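Local coordinates for protein arabinan endo-1,5-alpha-l-arabinosidase A (Cellvibrio cellulosa, PDB 1GYH) that hydrolyses alpha-1,5-linked arabinofuranosyl bonds of linear arabinan, releasing almost exclusively arabinotriose in the breakdown of plant cell walls, at residues 122-127 with 177-182; 90-95 with 142-147; 171-176 with 203-208. All coordinates share one frame; numbering follows the deposited sequence.

Contact 1 of 3, residues 122-127 with 177-182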
loop_
_atom_site.group_PDB
_atom_site.type_symbol
_atom_site.label_atom_id
_atom_site.label_comp_id
_atom_site.label_asym_id
_atom_site.label_seq_id
_atom_site.Cartn_x
_atom_site.Cartn_y
_atom_site.Cartn_z
ATOM N N ARG A 122 7.881 -12.638 19.249
ATOM C CA ARG A 122 6.809 -13.581 18.969
ATOM C C ARG A 122 6.679 -13.763 17.449
ATOM O O ARG A 122 6.706 -14.908 16.948
ATOM C CB ARG A 122 5.473 -13.120 19.536
ATOM C CG ARG A 122 4.323 -14.205 19.388
ATOM C CD ARG A 122 2.938 -13.698 19.849
ATOM N NE ARG A 122 2.344 -12.794 18.856
ATOM C CZ ARG A 122 1.243 -12.048 19.019
ATOM N NH1 ARG A 122 0.548 -12.091 20.160
ATOM N NH2 ARG A 122 0.802 -11.282 18.011
ATOM N N ASP A 123 6.579 -12.650 16.730
ATOM C CA ASP A 123 6.306 -12.674 15.262
ATOM C C ASP A 123 7.483 -12.271 14.384
ATOM O O ASP A 123 8.060 -11.221 14.573
ATOM C CB ASP A 123 5.109 -11.772 14.943
ATOM C CG ASP A 123 3.940 -12.030 15.846
ATOM O OD1 ASP A 123 3.438 -13.211 15.934
ATOM O OD2 ASP A 123 3.443 -11.103 16.516
ATOM N N LEU A 124 7.796 -13.094 13.382
ATOM C CA LEU A 124 8.800 -12.775 12.375
ATOM C C LEU A 124 8.184 -12.062 11.139
ATOM O O LEU A 124 8.466 -12.381 9.988
ATOM C CB LEU A 124 9.603 -14.019 12.037
ATOM C CG LEU A 124 11.100 -13.761 11.878
ATOM C CD1 LEU A 124 11.707 -13.113 13.147
ATOM C CD2 LEU A 124 11.839 -15.041 11.598
ATOM N N TRP A 125 7.344 -11.080 11.419
ATOM C CA TRP A 125 6.788 -10.191 10.410
ATOM C C TRP A 125 6.454 -8.878 11.094
ATOM O O TRP A 125 6.465 -8.794 12.349
ATOM C CB TRP A 125 5.527 -10.809 9.751
ATOM C CG TRP A 125 4.642 -11.687 10.656
ATOM C CD1 TRP A 125 4.740 -13.045 10.822
ATOM C CD2 TRP A 125 3.527 -11.276 11.455
ATOM N NE1 TRP A 125 3.771 -13.488 11.687
ATOM C CE2 TRP A 125 3.016 -12.422 12.096
ATOM C CE3 TRP A 125 2.924 -10.053 11.726
ATOM C CZ2 TRP A 125 1.932 -12.369 12.978
ATOM C CZ3 TRP A 125 1.837 -10.013 12.599
ATOM C CH2 TRP A 125 1.376 -11.146 13.225
ATOM N N ASN A 126 6.084 -7.897 10.278
ATOM C CA ASN A 126 5.785 -6.536 10.704
ATOM C C ASN A 126 4.382 -6.152 10.185
ATOM O O ASN A 126 4.151 -6.142 8.977
ATOM C CB ASN A 126 6.864 -5.574 10.173
ATOM C CG ASN A 126 6.772 -4.180 10.795
ATOM O OD1 ASN A 126 5.995 -3.966 11.733
ATOM N ND2 ASN A 126 7.543 -3.230 10.262
ATOM N N ALA A 127 3.462 -5.893 11.120
ATOM C CA ALA A 127 2.076 -5.560 10.832
ATOM C C ALA A 127 1.883 -4.103 10.389
ATOM O O ALA A 127 1.334 -3.275 11.129
ATOM C CB ALA A 127 1.212 -5.891 12.022
ATOM N N ARG A 177 16.793 -14.438 5.192
ATOM C CA ARG A 177 17.023 -14.129 6.623
ATOM C C ARG A 177 17.196 -15.417 7.408
ATOM O O ARG A 177 16.403 -16.375 7.278
ATOM C CB ARG A 177 15.832 -13.351 7.206
ATOM C CG ARG A 177 16.021 -12.944 8.708
ATOM C CD ARG A 177 14.716 -12.752 9.484
ATOM N NE ARG A 177 14.905 -12.311 10.879
ATOM C CZ ARG A 177 14.858 -11.040 11.308
ATOM N NH1 ARG A 177 14.667 -10.026 10.477
ATOM N NH2 ARG A 177 15.040 -10.778 12.594
ATOM N N SER A 178 18.232 -15.469 8.225
ATOM C CA SER A 178 18.448 -16.564 9.165
ATOM C C SER A 178 17.688 -16.271 10.444
ATOM O O SER A 178 17.657 -15.103 10.893
ATOM C CB SER A 178 19.944 -16.690 9.498
ATOM O OG SER A 178 20.137 -17.487 10.655
ATOM N N VAL A 179 17.072 -17.289 11.034
ATOM C CA VAL A 179 16.358 -17.087 12.305
ATOM C C VAL A 179 17.295 -16.834 13.495
ATOM O O VAL A 179 16.822 -16.461 14.560
ATOM C CB VAL A 179 15.407 -18.234 12.680
ATOM C CG1 VAL A 179 14.371 -18.426 11.531
ATOM C CG2 VAL A 179 16.146 -19.474 13.025
ATOM N N LEU A 180 18.588 -17.051 13.299
ATOM C CA LEU A 180 19.598 -16.745 14.335
ATOM C C LEU A 180 19.827 -15.246 14.510
ATOM O O LEU A 180 20.426 -14.822 15.496
ATOM C CB LEU A 180 20.912 -17.469 14.054
ATOM C CG LEU A 180 20.783 -18.990 13.943
ATOM C CD1 LEU A 180 22.169 -19.609 13.778
ATOM C CD2 LEU A 180 19.997 -19.621 15.115
ATOM N N MET A 181 19.374 -14.439 13.569
ATOM C CA MET A 181 19.383 -12.975 13.700
ATOM C C MET A 181 18.477 -12.598 14.877
ATOM O O MET A 181 17.465 -13.275 15.136
ATOM C CB MET A 181 18.803 -12.362 12.408
ATOM C CG MET A 181 18.839 -10.847 12.310
ATOM S SD MET A 181 18.209 -10.079 10.769
ATOM C CE MET A 181 19.048 -11.033 9.454
ATOM N N ASP A 182 18.786 -11.523 15.586
ATOM C CA ASP A 182 17.876 -11.086 16.628
ATOM C C ASP A 182 16.502 -10.762 16.071
ATOM O O ASP A 182 16.380 -9.989 15.124
ATOM C CB ASP A 182 18.394 -9.865 17.394
ATOM C CG ASP A 182 17.547 -9.579 18.614
ATOM O OD1 ASP A 182 16.577 -8.847 18.522
ATOM O OD2 ASP A 182 17.736 -10.119 19.708
#

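Contact 2 of 3, residues 90-95 with 142-147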
loop_
_atom_site.group_PDB
_atom_site.type_symbol
_atom_site.label_atom_id
_atom_site.label_comp_id
_atom_site.label_asym_id
_atom_site.label_seq_id
_atom_site.Cartn_x
_atom_site.Cartn_y
_atom_site.Cartn_z
ATOM N N SER A 90 3.911 -2.870 16.016
ATOM C CA SER A 90 3.049 -2.353 14.935
ATOM C C SER A 90 1.703 -3.047 14.939
ATOM O O SER A 90 1.563 -4.177 15.428
ATOM C CB SER A 90 3.654 -2.618 13.548
ATOM O OG SER A 90 5.001 -2.181 13.460
ATOM N N ALA A 91 0.719 -2.354 14.397
ATOM C CA ALA A 91 -0.606 -2.934 14.230
ATOM C C ALA A 91 -1.334 -2.240 13.078
ATOM O O ALA A 91 -1.158 -1.015 12.838
ATOM C CB ALA A 91 -1.448 -2.816 15.506
ATOM N N ILE A 92 -2.167 -3.042 12.415
ATOM C CA ILE A 92 -3.093 -2.556 11.388
ATOM C C ILE A 92 -4.483 -2.449 11.964
ATOM O O ILE A 92 -5.023 -3.408 12.538
ATOM C CB ILE A 92 -3.046 -3.480 10.142
ATOM C CG1 ILE A 92 -1.701 -3.372 9.449
ATOM C CG2 ILE A 92 -4.172 -3.115 9.178
ATOM C CD1 ILE A 92 -1.352 -4.602 8.543
ATOM N N GLY A 93 -5.040 -1.250 11.849
ATOM C CA GLY A 93 -6.392 -0.960 12.238
ATOM C C GLY A 93 -7.319 -0.750 11.032
ATOM O O GLY A 93 -6.860 -0.660 9.903
ATOM N N VAL A 94 -8.605 -0.658 11.297
ATOM C CA VAL A 94 -9.557 -0.253 10.256
ATOM C C VAL A 94 -10.648 0.659 10.789
ATOM O O VAL A 94 -11.217 0.409 11.855
ATOM C CB VAL A 94 -10.135 -1.503 9.513
ATOM C CG1 VAL A 94 -10.951 -2.362 10.403
ATOM C CG2 VAL A 94 -10.940 -1.070 8.267
ATOM N N THR A 95 -10.896 1.745 10.055
ATOM C CA THR A 95 -11.989 2.652 10.328
ATOM C C THR A 95 -12.923 2.757 9.102
ATOM O O THR A 95 -12.478 2.707 7.972
ATOM C CB THR A 95 -11.429 4.038 10.815
ATOM O OG1 THR A 95 -12.490 4.951 11.131
ATOM C CG2 THR A 95 -10.577 4.723 9.752
ATOM N N MET A 142 -6.413 -10.098 3.326
ATOM C CA MET A 142 -5.434 -9.022 3.504
ATOM C C MET A 142 -4.035 -9.529 3.255
ATOM O O MET A 142 -3.628 -10.573 3.810
ATOM C CB MET A 142 -5.538 -8.437 4.942
ATOM C CG MET A 142 -4.491 -7.344 5.216
ATOM S SD MET A 142 -4.514 -6.643 6.904
ATOM C CE MET A 142 -6.080 -5.752 6.870
ATOM N N SER A 143 -3.292 -8.824 2.406
ATOM C CA SER A 143 -1.856 -8.963 2.334
ATOM C C SER A 143 -1.217 -7.805 3.110
ATOM O O SER A 143 -1.771 -6.728 3.201
ATOM C CB SER A 143 -1.339 -8.995 0.879
ATOM O OG SER A 143 -1.542 -7.761 0.188
ATOM N N PHE A 144 -0.038 -8.027 3.644
ATOM C CA PHE A 144 0.679 -6.967 4.356
ATOM C C PHE A 144 2.135 -7.365 4.552
ATOM O O PHE A 144 2.528 -8.514 4.293
ATOM C CB PHE A 144 0.030 -6.701 5.742
ATOM C CG PHE A 144 0.360 -7.775 6.781
ATOM C CD1 PHE A 144 -0.389 -8.948 6.848
ATOM C CD2 PHE A 144 1.427 -7.608 7.673
ATOM C CE1 PHE A 144 -0.093 -9.930 7.766
ATOM C CE2 PHE A 144 1.738 -8.606 8.608
ATOM C CZ PHE A 144 0.991 -9.751 8.666
ATOM N N GLY A 145 2.945 -6.419 5.009
ATOM C CA GLY A 145 4.266 -6.766 5.506
ATOM C C GLY A 145 5.393 -5.840 5.091
ATOM O O GLY A 145 5.244 -5.007 4.174
ATOM N N SER A 146 6.512 -5.966 5.803
ATOM C CA SER A 146 7.718 -5.129 5.577
ATOM C C SER A 146 8.876 -5.711 6.358
ATOM O O SER A 146 8.773 -5.856 7.579
ATOM C CB SER A 146 7.457 -3.696 6.078
ATOM O OG SER A 146 8.619 -2.859 5.953
ATOM N N PHE A 147 9.943 -6.097 5.663
ATOM C CA PHE A 147 11.151 -6.645 6.268
ATOM C C PHE A 147 10.843 -7.915 7.106
ATOM O O PHE A 147 9.889 -8.648 6.837
ATOM C CB PHE A 147 11.940 -5.506 7.026
ATOM C CG PHE A 147 12.626 -4.475 6.115
ATOM C CD1 PHE A 147 11.895 -3.554 5.364
ATOM C CD2 PHE A 147 13.993 -4.406 6.037
ATOM C CE1 PHE A 147 12.517 -2.635 4.556
ATOM C CE2 PHE A 147 14.645 -3.449 5.203
ATOM C CZ PHE A 147 13.922 -2.572 4.492
#

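Contact 3 of 3, residues 171-176 with 203-208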
loop_
_atom_site.group_PDB
_atom_site.type_symbol
_atom_site.label_atom_id
_atom_site.label_comp_id
_atom_site.label_asym_id
_atom_site.label_seq_id
_atom_site.Cartn_x
_atom_site.Cartn_y
_atom_site.Cartn_z
ATOM N N SER A 171 2.334 -17.442 3.186
ATOM C CA SER A 171 3.446 -16.592 2.783
ATOM C C SER A 171 3.379 -16.355 1.263
ATOM O O SER A 171 3.103 -17.298 0.518
ATOM C CB SER A 171 4.789 -17.235 3.140
ATOM O OG SER A 171 4.894 -17.432 4.560
ATOM N N ILE A 172 3.620 -15.137 0.814
ATOM C CA ILE A 172 3.534 -14.797 -0.614
ATOM C C ILE A 172 4.829 -14.247 -1.211
ATOM O O ILE A 172 5.077 -14.425 -2.394
ATOM C CB ILE A 172 2.278 -13.892 -0.935
ATOM C CG1 ILE A 172 2.311 -12.533 -0.189
ATOM C CG2 ILE A 172 0.974 -14.699 -0.664
ATOM C CD1 ILE A 172 1.180 -11.517 -0.526
ATOM N N ALA A 173 5.686 -13.579 -0.406
ATOM C CA ALA A 173 6.980 -13.140 -0.899
ATOM C C ALA A 173 7.945 -12.995 0.273
ATOM O O ALA A 173 7.532 -12.575 1.336
ATOM C CB ALA A 173 6.891 -11.831 -1.637
ATOM N N LYS A 174 9.216 -13.279 0.018
ATOM C CA LYS A 174 10.259 -13.302 1.064
ATOM C C LYS A 174 11.619 -13.049 0.450
ATOM O O LYS A 174 11.867 -13.406 -0.724
ATOM C CB LYS A 174 10.309 -14.686 1.762
ATOM C CG LYS A 174 9.075 -15.169 2.521
ATOM C CD LYS A 174 9.406 -16.541 3.150
ATOM C CE LYS A 174 8.331 -17.573 3.161
ATOM N NZ LYS A 174 8.878 -18.946 3.578
ATOM N N LEU A 175 12.525 -12.441 1.232
ATOM C CA LEU A 175 13.943 -12.424 0.921
ATOM C C LEU A 175 14.734 -13.052 2.104
ATOM O O LEU A 175 14.164 -13.300 3.167
ATOM C CB LEU A 175 14.423 -11.026 0.643
ATOM C CG LEU A 175 13.820 -10.330 -0.587
ATOM C CD1 LEU A 175 14.136 -8.827 -0.611
ATOM C CD2 LEU A 175 14.376 -11.006 -1.833
ATOM N N GLU A 176 16.020 -13.338 1.878
ATOM C CA GLU A 176 16.795 -14.213 2.777
ATOM C C GLU A 176 16.891 -13.582 4.180
ATOM O O GLU A 176 17.017 -12.373 4.298
ATOM C CB GLU A 176 18.193 -14.473 2.222
ATOM C CG GLU A 176 19.059 -15.457 3.030
ATOM C CD GLU A 176 18.440 -16.833 3.155
ATOM O OE1 GLU A 176 18.602 -17.641 2.207
ATOM O OE2 GLU A 176 17.785 -17.111 4.194
ATOM N N TYR A 203 -3.611 -13.318 -10.777
ATOM C CA TYR A 203 -3.403 -12.316 -9.743
ATOM C C TYR A 203 -1.966 -11.813 -9.862
ATOM O O TYR A 203 -1.035 -12.616 -9.938
ATOM C CB TYR A 203 -3.629 -12.896 -8.352
ATOM C CG TYR A 203 -5.054 -13.243 -8.057
ATOM C CD1 TYR A 203 -5.585 -14.468 -8.470
ATOM C CD2 TYR A 203 -5.903 -12.346 -7.408
ATOM C CE1 TYR A 203 -6.916 -14.793 -8.218
ATOM C CE2 TYR A 203 -7.226 -12.658 -7.170
ATOM C CZ TYR A 203 -7.725 -13.886 -7.566
ATOM O OH TYR A 203 -9.042 -14.217 -7.342
ATOM N N TYR A 204 -1.789 -10.501 -9.880
ATOM C CA TYR A 204 -0.449 -9.910 -9.939
ATOM C C TYR A 204 -0.089 -9.272 -8.585
ATOM O O TYR A 204 -0.797 -8.389 -8.115
ATOM C CB TYR A 204 -0.312 -8.867 -11.045
ATOM C CG TYR A 204 -0.440 -9.492 -12.437
ATOM C CD1 TYR A 204 -1.691 -9.823 -12.955
ATOM C CD2 TYR A 204 0.685 -9.781 -13.199
ATOM C CE1 TYR A 204 -1.805 -10.405 -14.232
ATOM C CE2 TYR A 204 0.567 -10.398 -14.480
ATOM C CZ TYR A 204 -0.666 -10.692 -14.980
ATOM O OH TYR A 204 -0.770 -11.313 -16.219
ATOM N N LEU A 205 1.033 -9.717 -8.021
ATOM C CA LEU A 205 1.565 -9.187 -6.742
ATOM C C LEU A 205 2.656 -8.212 -7.063
ATOM O O LEU A 205 3.700 -8.592 -7.636
ATOM C CB LEU A 205 2.104 -10.324 -5.861
ATOM C CG LEU A 205 2.901 -9.885 -4.599
ATOM C CD1 LEU A 205 2.069 -9.034 -3.716
ATOM C CD2 LEU A 205 3.395 -11.110 -3.875
ATOM N N PHE A 206 2.409 -6.951 -6.729
ATOM C CA PHE A 206 3.406 -5.918 -6.796
ATOM C C PHE A 206 4.068 -5.764 -5.390
ATOM O O PHE A 206 3.399 -5.876 -4.386
ATOM C CB PHE A 206 2.764 -4.563 -7.164
ATOM C CG PHE A 206 2.050 -4.550 -8.503
ATOM C CD1 PHE A 206 2.718 -4.224 -9.659
ATOM C CD2 PHE A 206 0.702 -4.855 -8.588
ATOM C CE1 PHE A 206 2.065 -4.246 -10.893
ATOM C CE2 PHE A 206 0.049 -4.867 -9.835
ATOM C CZ PHE A 206 0.725 -4.538 -10.960
ATOM N N ALA A 207 5.355 -5.469 -5.370
ATOM C CA ALA A 207 6.101 -5.254 -4.133
ATOM C C ALA A 207 7.211 -4.253 -4.360
ATOM O O ALA A 207 7.715 -4.079 -5.478
ATOM C CB ALA A 207 6.689 -6.590 -3.623
ATOM N N SER A 208 7.577 -3.567 -3.266
ATOM C CA SER A 208 8.643 -2.584 -3.283
ATOM C C SER A 208 9.922 -3.231 -2.742
ATOM O O SER A 208 9.902 -3.850 -1.693
ATOM C CB SER A 208 8.215 -1.353 -2.470
ATOM O OG SER A 208 7.144 -0.629 -3.082
#

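Contact 1 of 3, residues 122-127 with 177-182
At the surface of the five-bladed beta-propeller, two loops beside the probable substrate-binding region meet where Leu124 leans on the side chains of Arg177 and Val179. Leu124 CD1 sits over one face of the Arg177 guanidinium, 4.0 Å from Arg177 NE, while the second methyl, Leu124 CD2, lies 4.2 Å from Val179 CG1. No hydrogen bond joins the segments. The arginine chain runs extended from CG to NE and then turns its flat end at chi4 96°, so that a face is presented to the leucine. Met181 SD stands 3.4 Å above the guanidinium plane, over its centre, and Arg177 NH1 donates to the carbonyl oxygen of Gln185. One loop leads from strand 110-118 to strand 131-134, the other from strand 169-173 to strand 191-199, and each carries the chain from one propeller blade to the next. Residues 178-181 form a type I turn in which Met181 N bonds to Ser178 O and Ser178 OG accepts from Leu180 N, an ST turn. Asn126, in the same loop as Leu124, probably binds substrate.

Contact 2 of 3, residues 90-95 with 142-147
Ile92 reaches across from strand 90-97 to Met142 and Phe144 of strand 140-144, and its two branches divide the work. From CB, which points at the opposite segment, the short branch ends in Ile92 CG2, 4.0 Å from the methyl carbon Met142 CE. The longer branch passes through CG1, placed beside the backbone N and anti to the carbonyl carbon (chi1 -67°), and ends in Ile92 CD1. That methyl is the busier one: it approaches Phe144 CB to 3.8 Å and the first ring carbon, Phe144 CG, to 4.0 Å. It also lies 4.1 Å from Met142 SD, so the sulfur and the root of the phenyl ring share one methyl group. The two strands belong to neighbouring blades of the propeller, and the contact is a wholly apolar meeting of one blade with the next, without a hydrogen bond between the segments. Met142 runs past the isoleucine in the opposite direction, bending at chi3 (-69°) to bring its methyl to Ile92 CG2. Tyr79 of strand 75-82 and Phe154 of strand 151-155 also touch Met142, while Ile116 and the ring of Trp125, the latter turned about 80° to it, meet Phe144. Two residues beyond Phe144, Ser146, a probable substrate-binding residue, bonds through OG to Glu192 OE1, the likely proton donor.

Contact 3 of 3, residues 171-176 with 203-208
Leu205 of strand 202-209 packs against Ile172 and Ala173 of strand 169-173, an edge strand of its sheet, where two successive blades of the five-bladed beta-propeller face each other. The tight part is gathered round one methyl group. Leu205 CD2 lies 4.0 Å from Ile172 CD1 and 4.2 Å from Ala173 CB, and it also rests 4.0 Å from the carbonyl oxygen Ile172 O, a packing contact that involves no hydrogen bond. The leucine gets there with CG anti to its backbone N (chi1 170°), both methyls directed across the interface. Ile172 answers with CG1 lodged between its backbone N and carbonyl carbon (chi1 61°), and the two side chains meet at a slant. Ala173, with nothing past CB, supplies a small flank to the same methyl.

Further along, the segments part. Ala207 CB points toward the other segment but stays 5.6 Å from Ala173 CB, and Leu175 CD1 stays 6.6 Å from Ser208 O. Lys174 and Leu175 are partly exposed and Glu176 is exposed, as this segment leaves the strand for the surface. Other residues add to the packing: Leu151 of strand 151-155 touches Ile172, Ala173 and Ala207, while Pro194 of strand 191-199 and Tyr234 lie against Leu205. Ile191, next to the probable proton donor Glu192, touches both Ala173 and Leu175. On the far side of strand 202-209 from the contact, Ser208 OG hydrogen-bonds to His262 N. Within the contact, the second methyl of the leucine adds one further touch, Leu205 CD1 lying 4.1 Å from Ile172 CD1.

Overall arrangement
Contact 2 joins the blades of strands 90-97 and 140-144, contact 3 those of 169-173 and 202-209, and contact 1 the loops leading into and out of the blade they share. Contacts 1 and 2, centres about 16 Å apart, touch near the probable substrate site: Asn126 OD1 probably hydrogen-bonds to Ser90 OG at 2.7 Å, and Asn126 CB packs on Ser146 O at 3.2 Å. Contacts 2 and 3, centres about 15 Å apart, meet where Ser143 CB lies 3.8 Å from Ile172 CD1. Segments 171-176 and 177-182 are consecutive. The side chain of Glu192, the probable proton donor, is about 9 Å from that of Phe144 and 10 Å from that of Ala173.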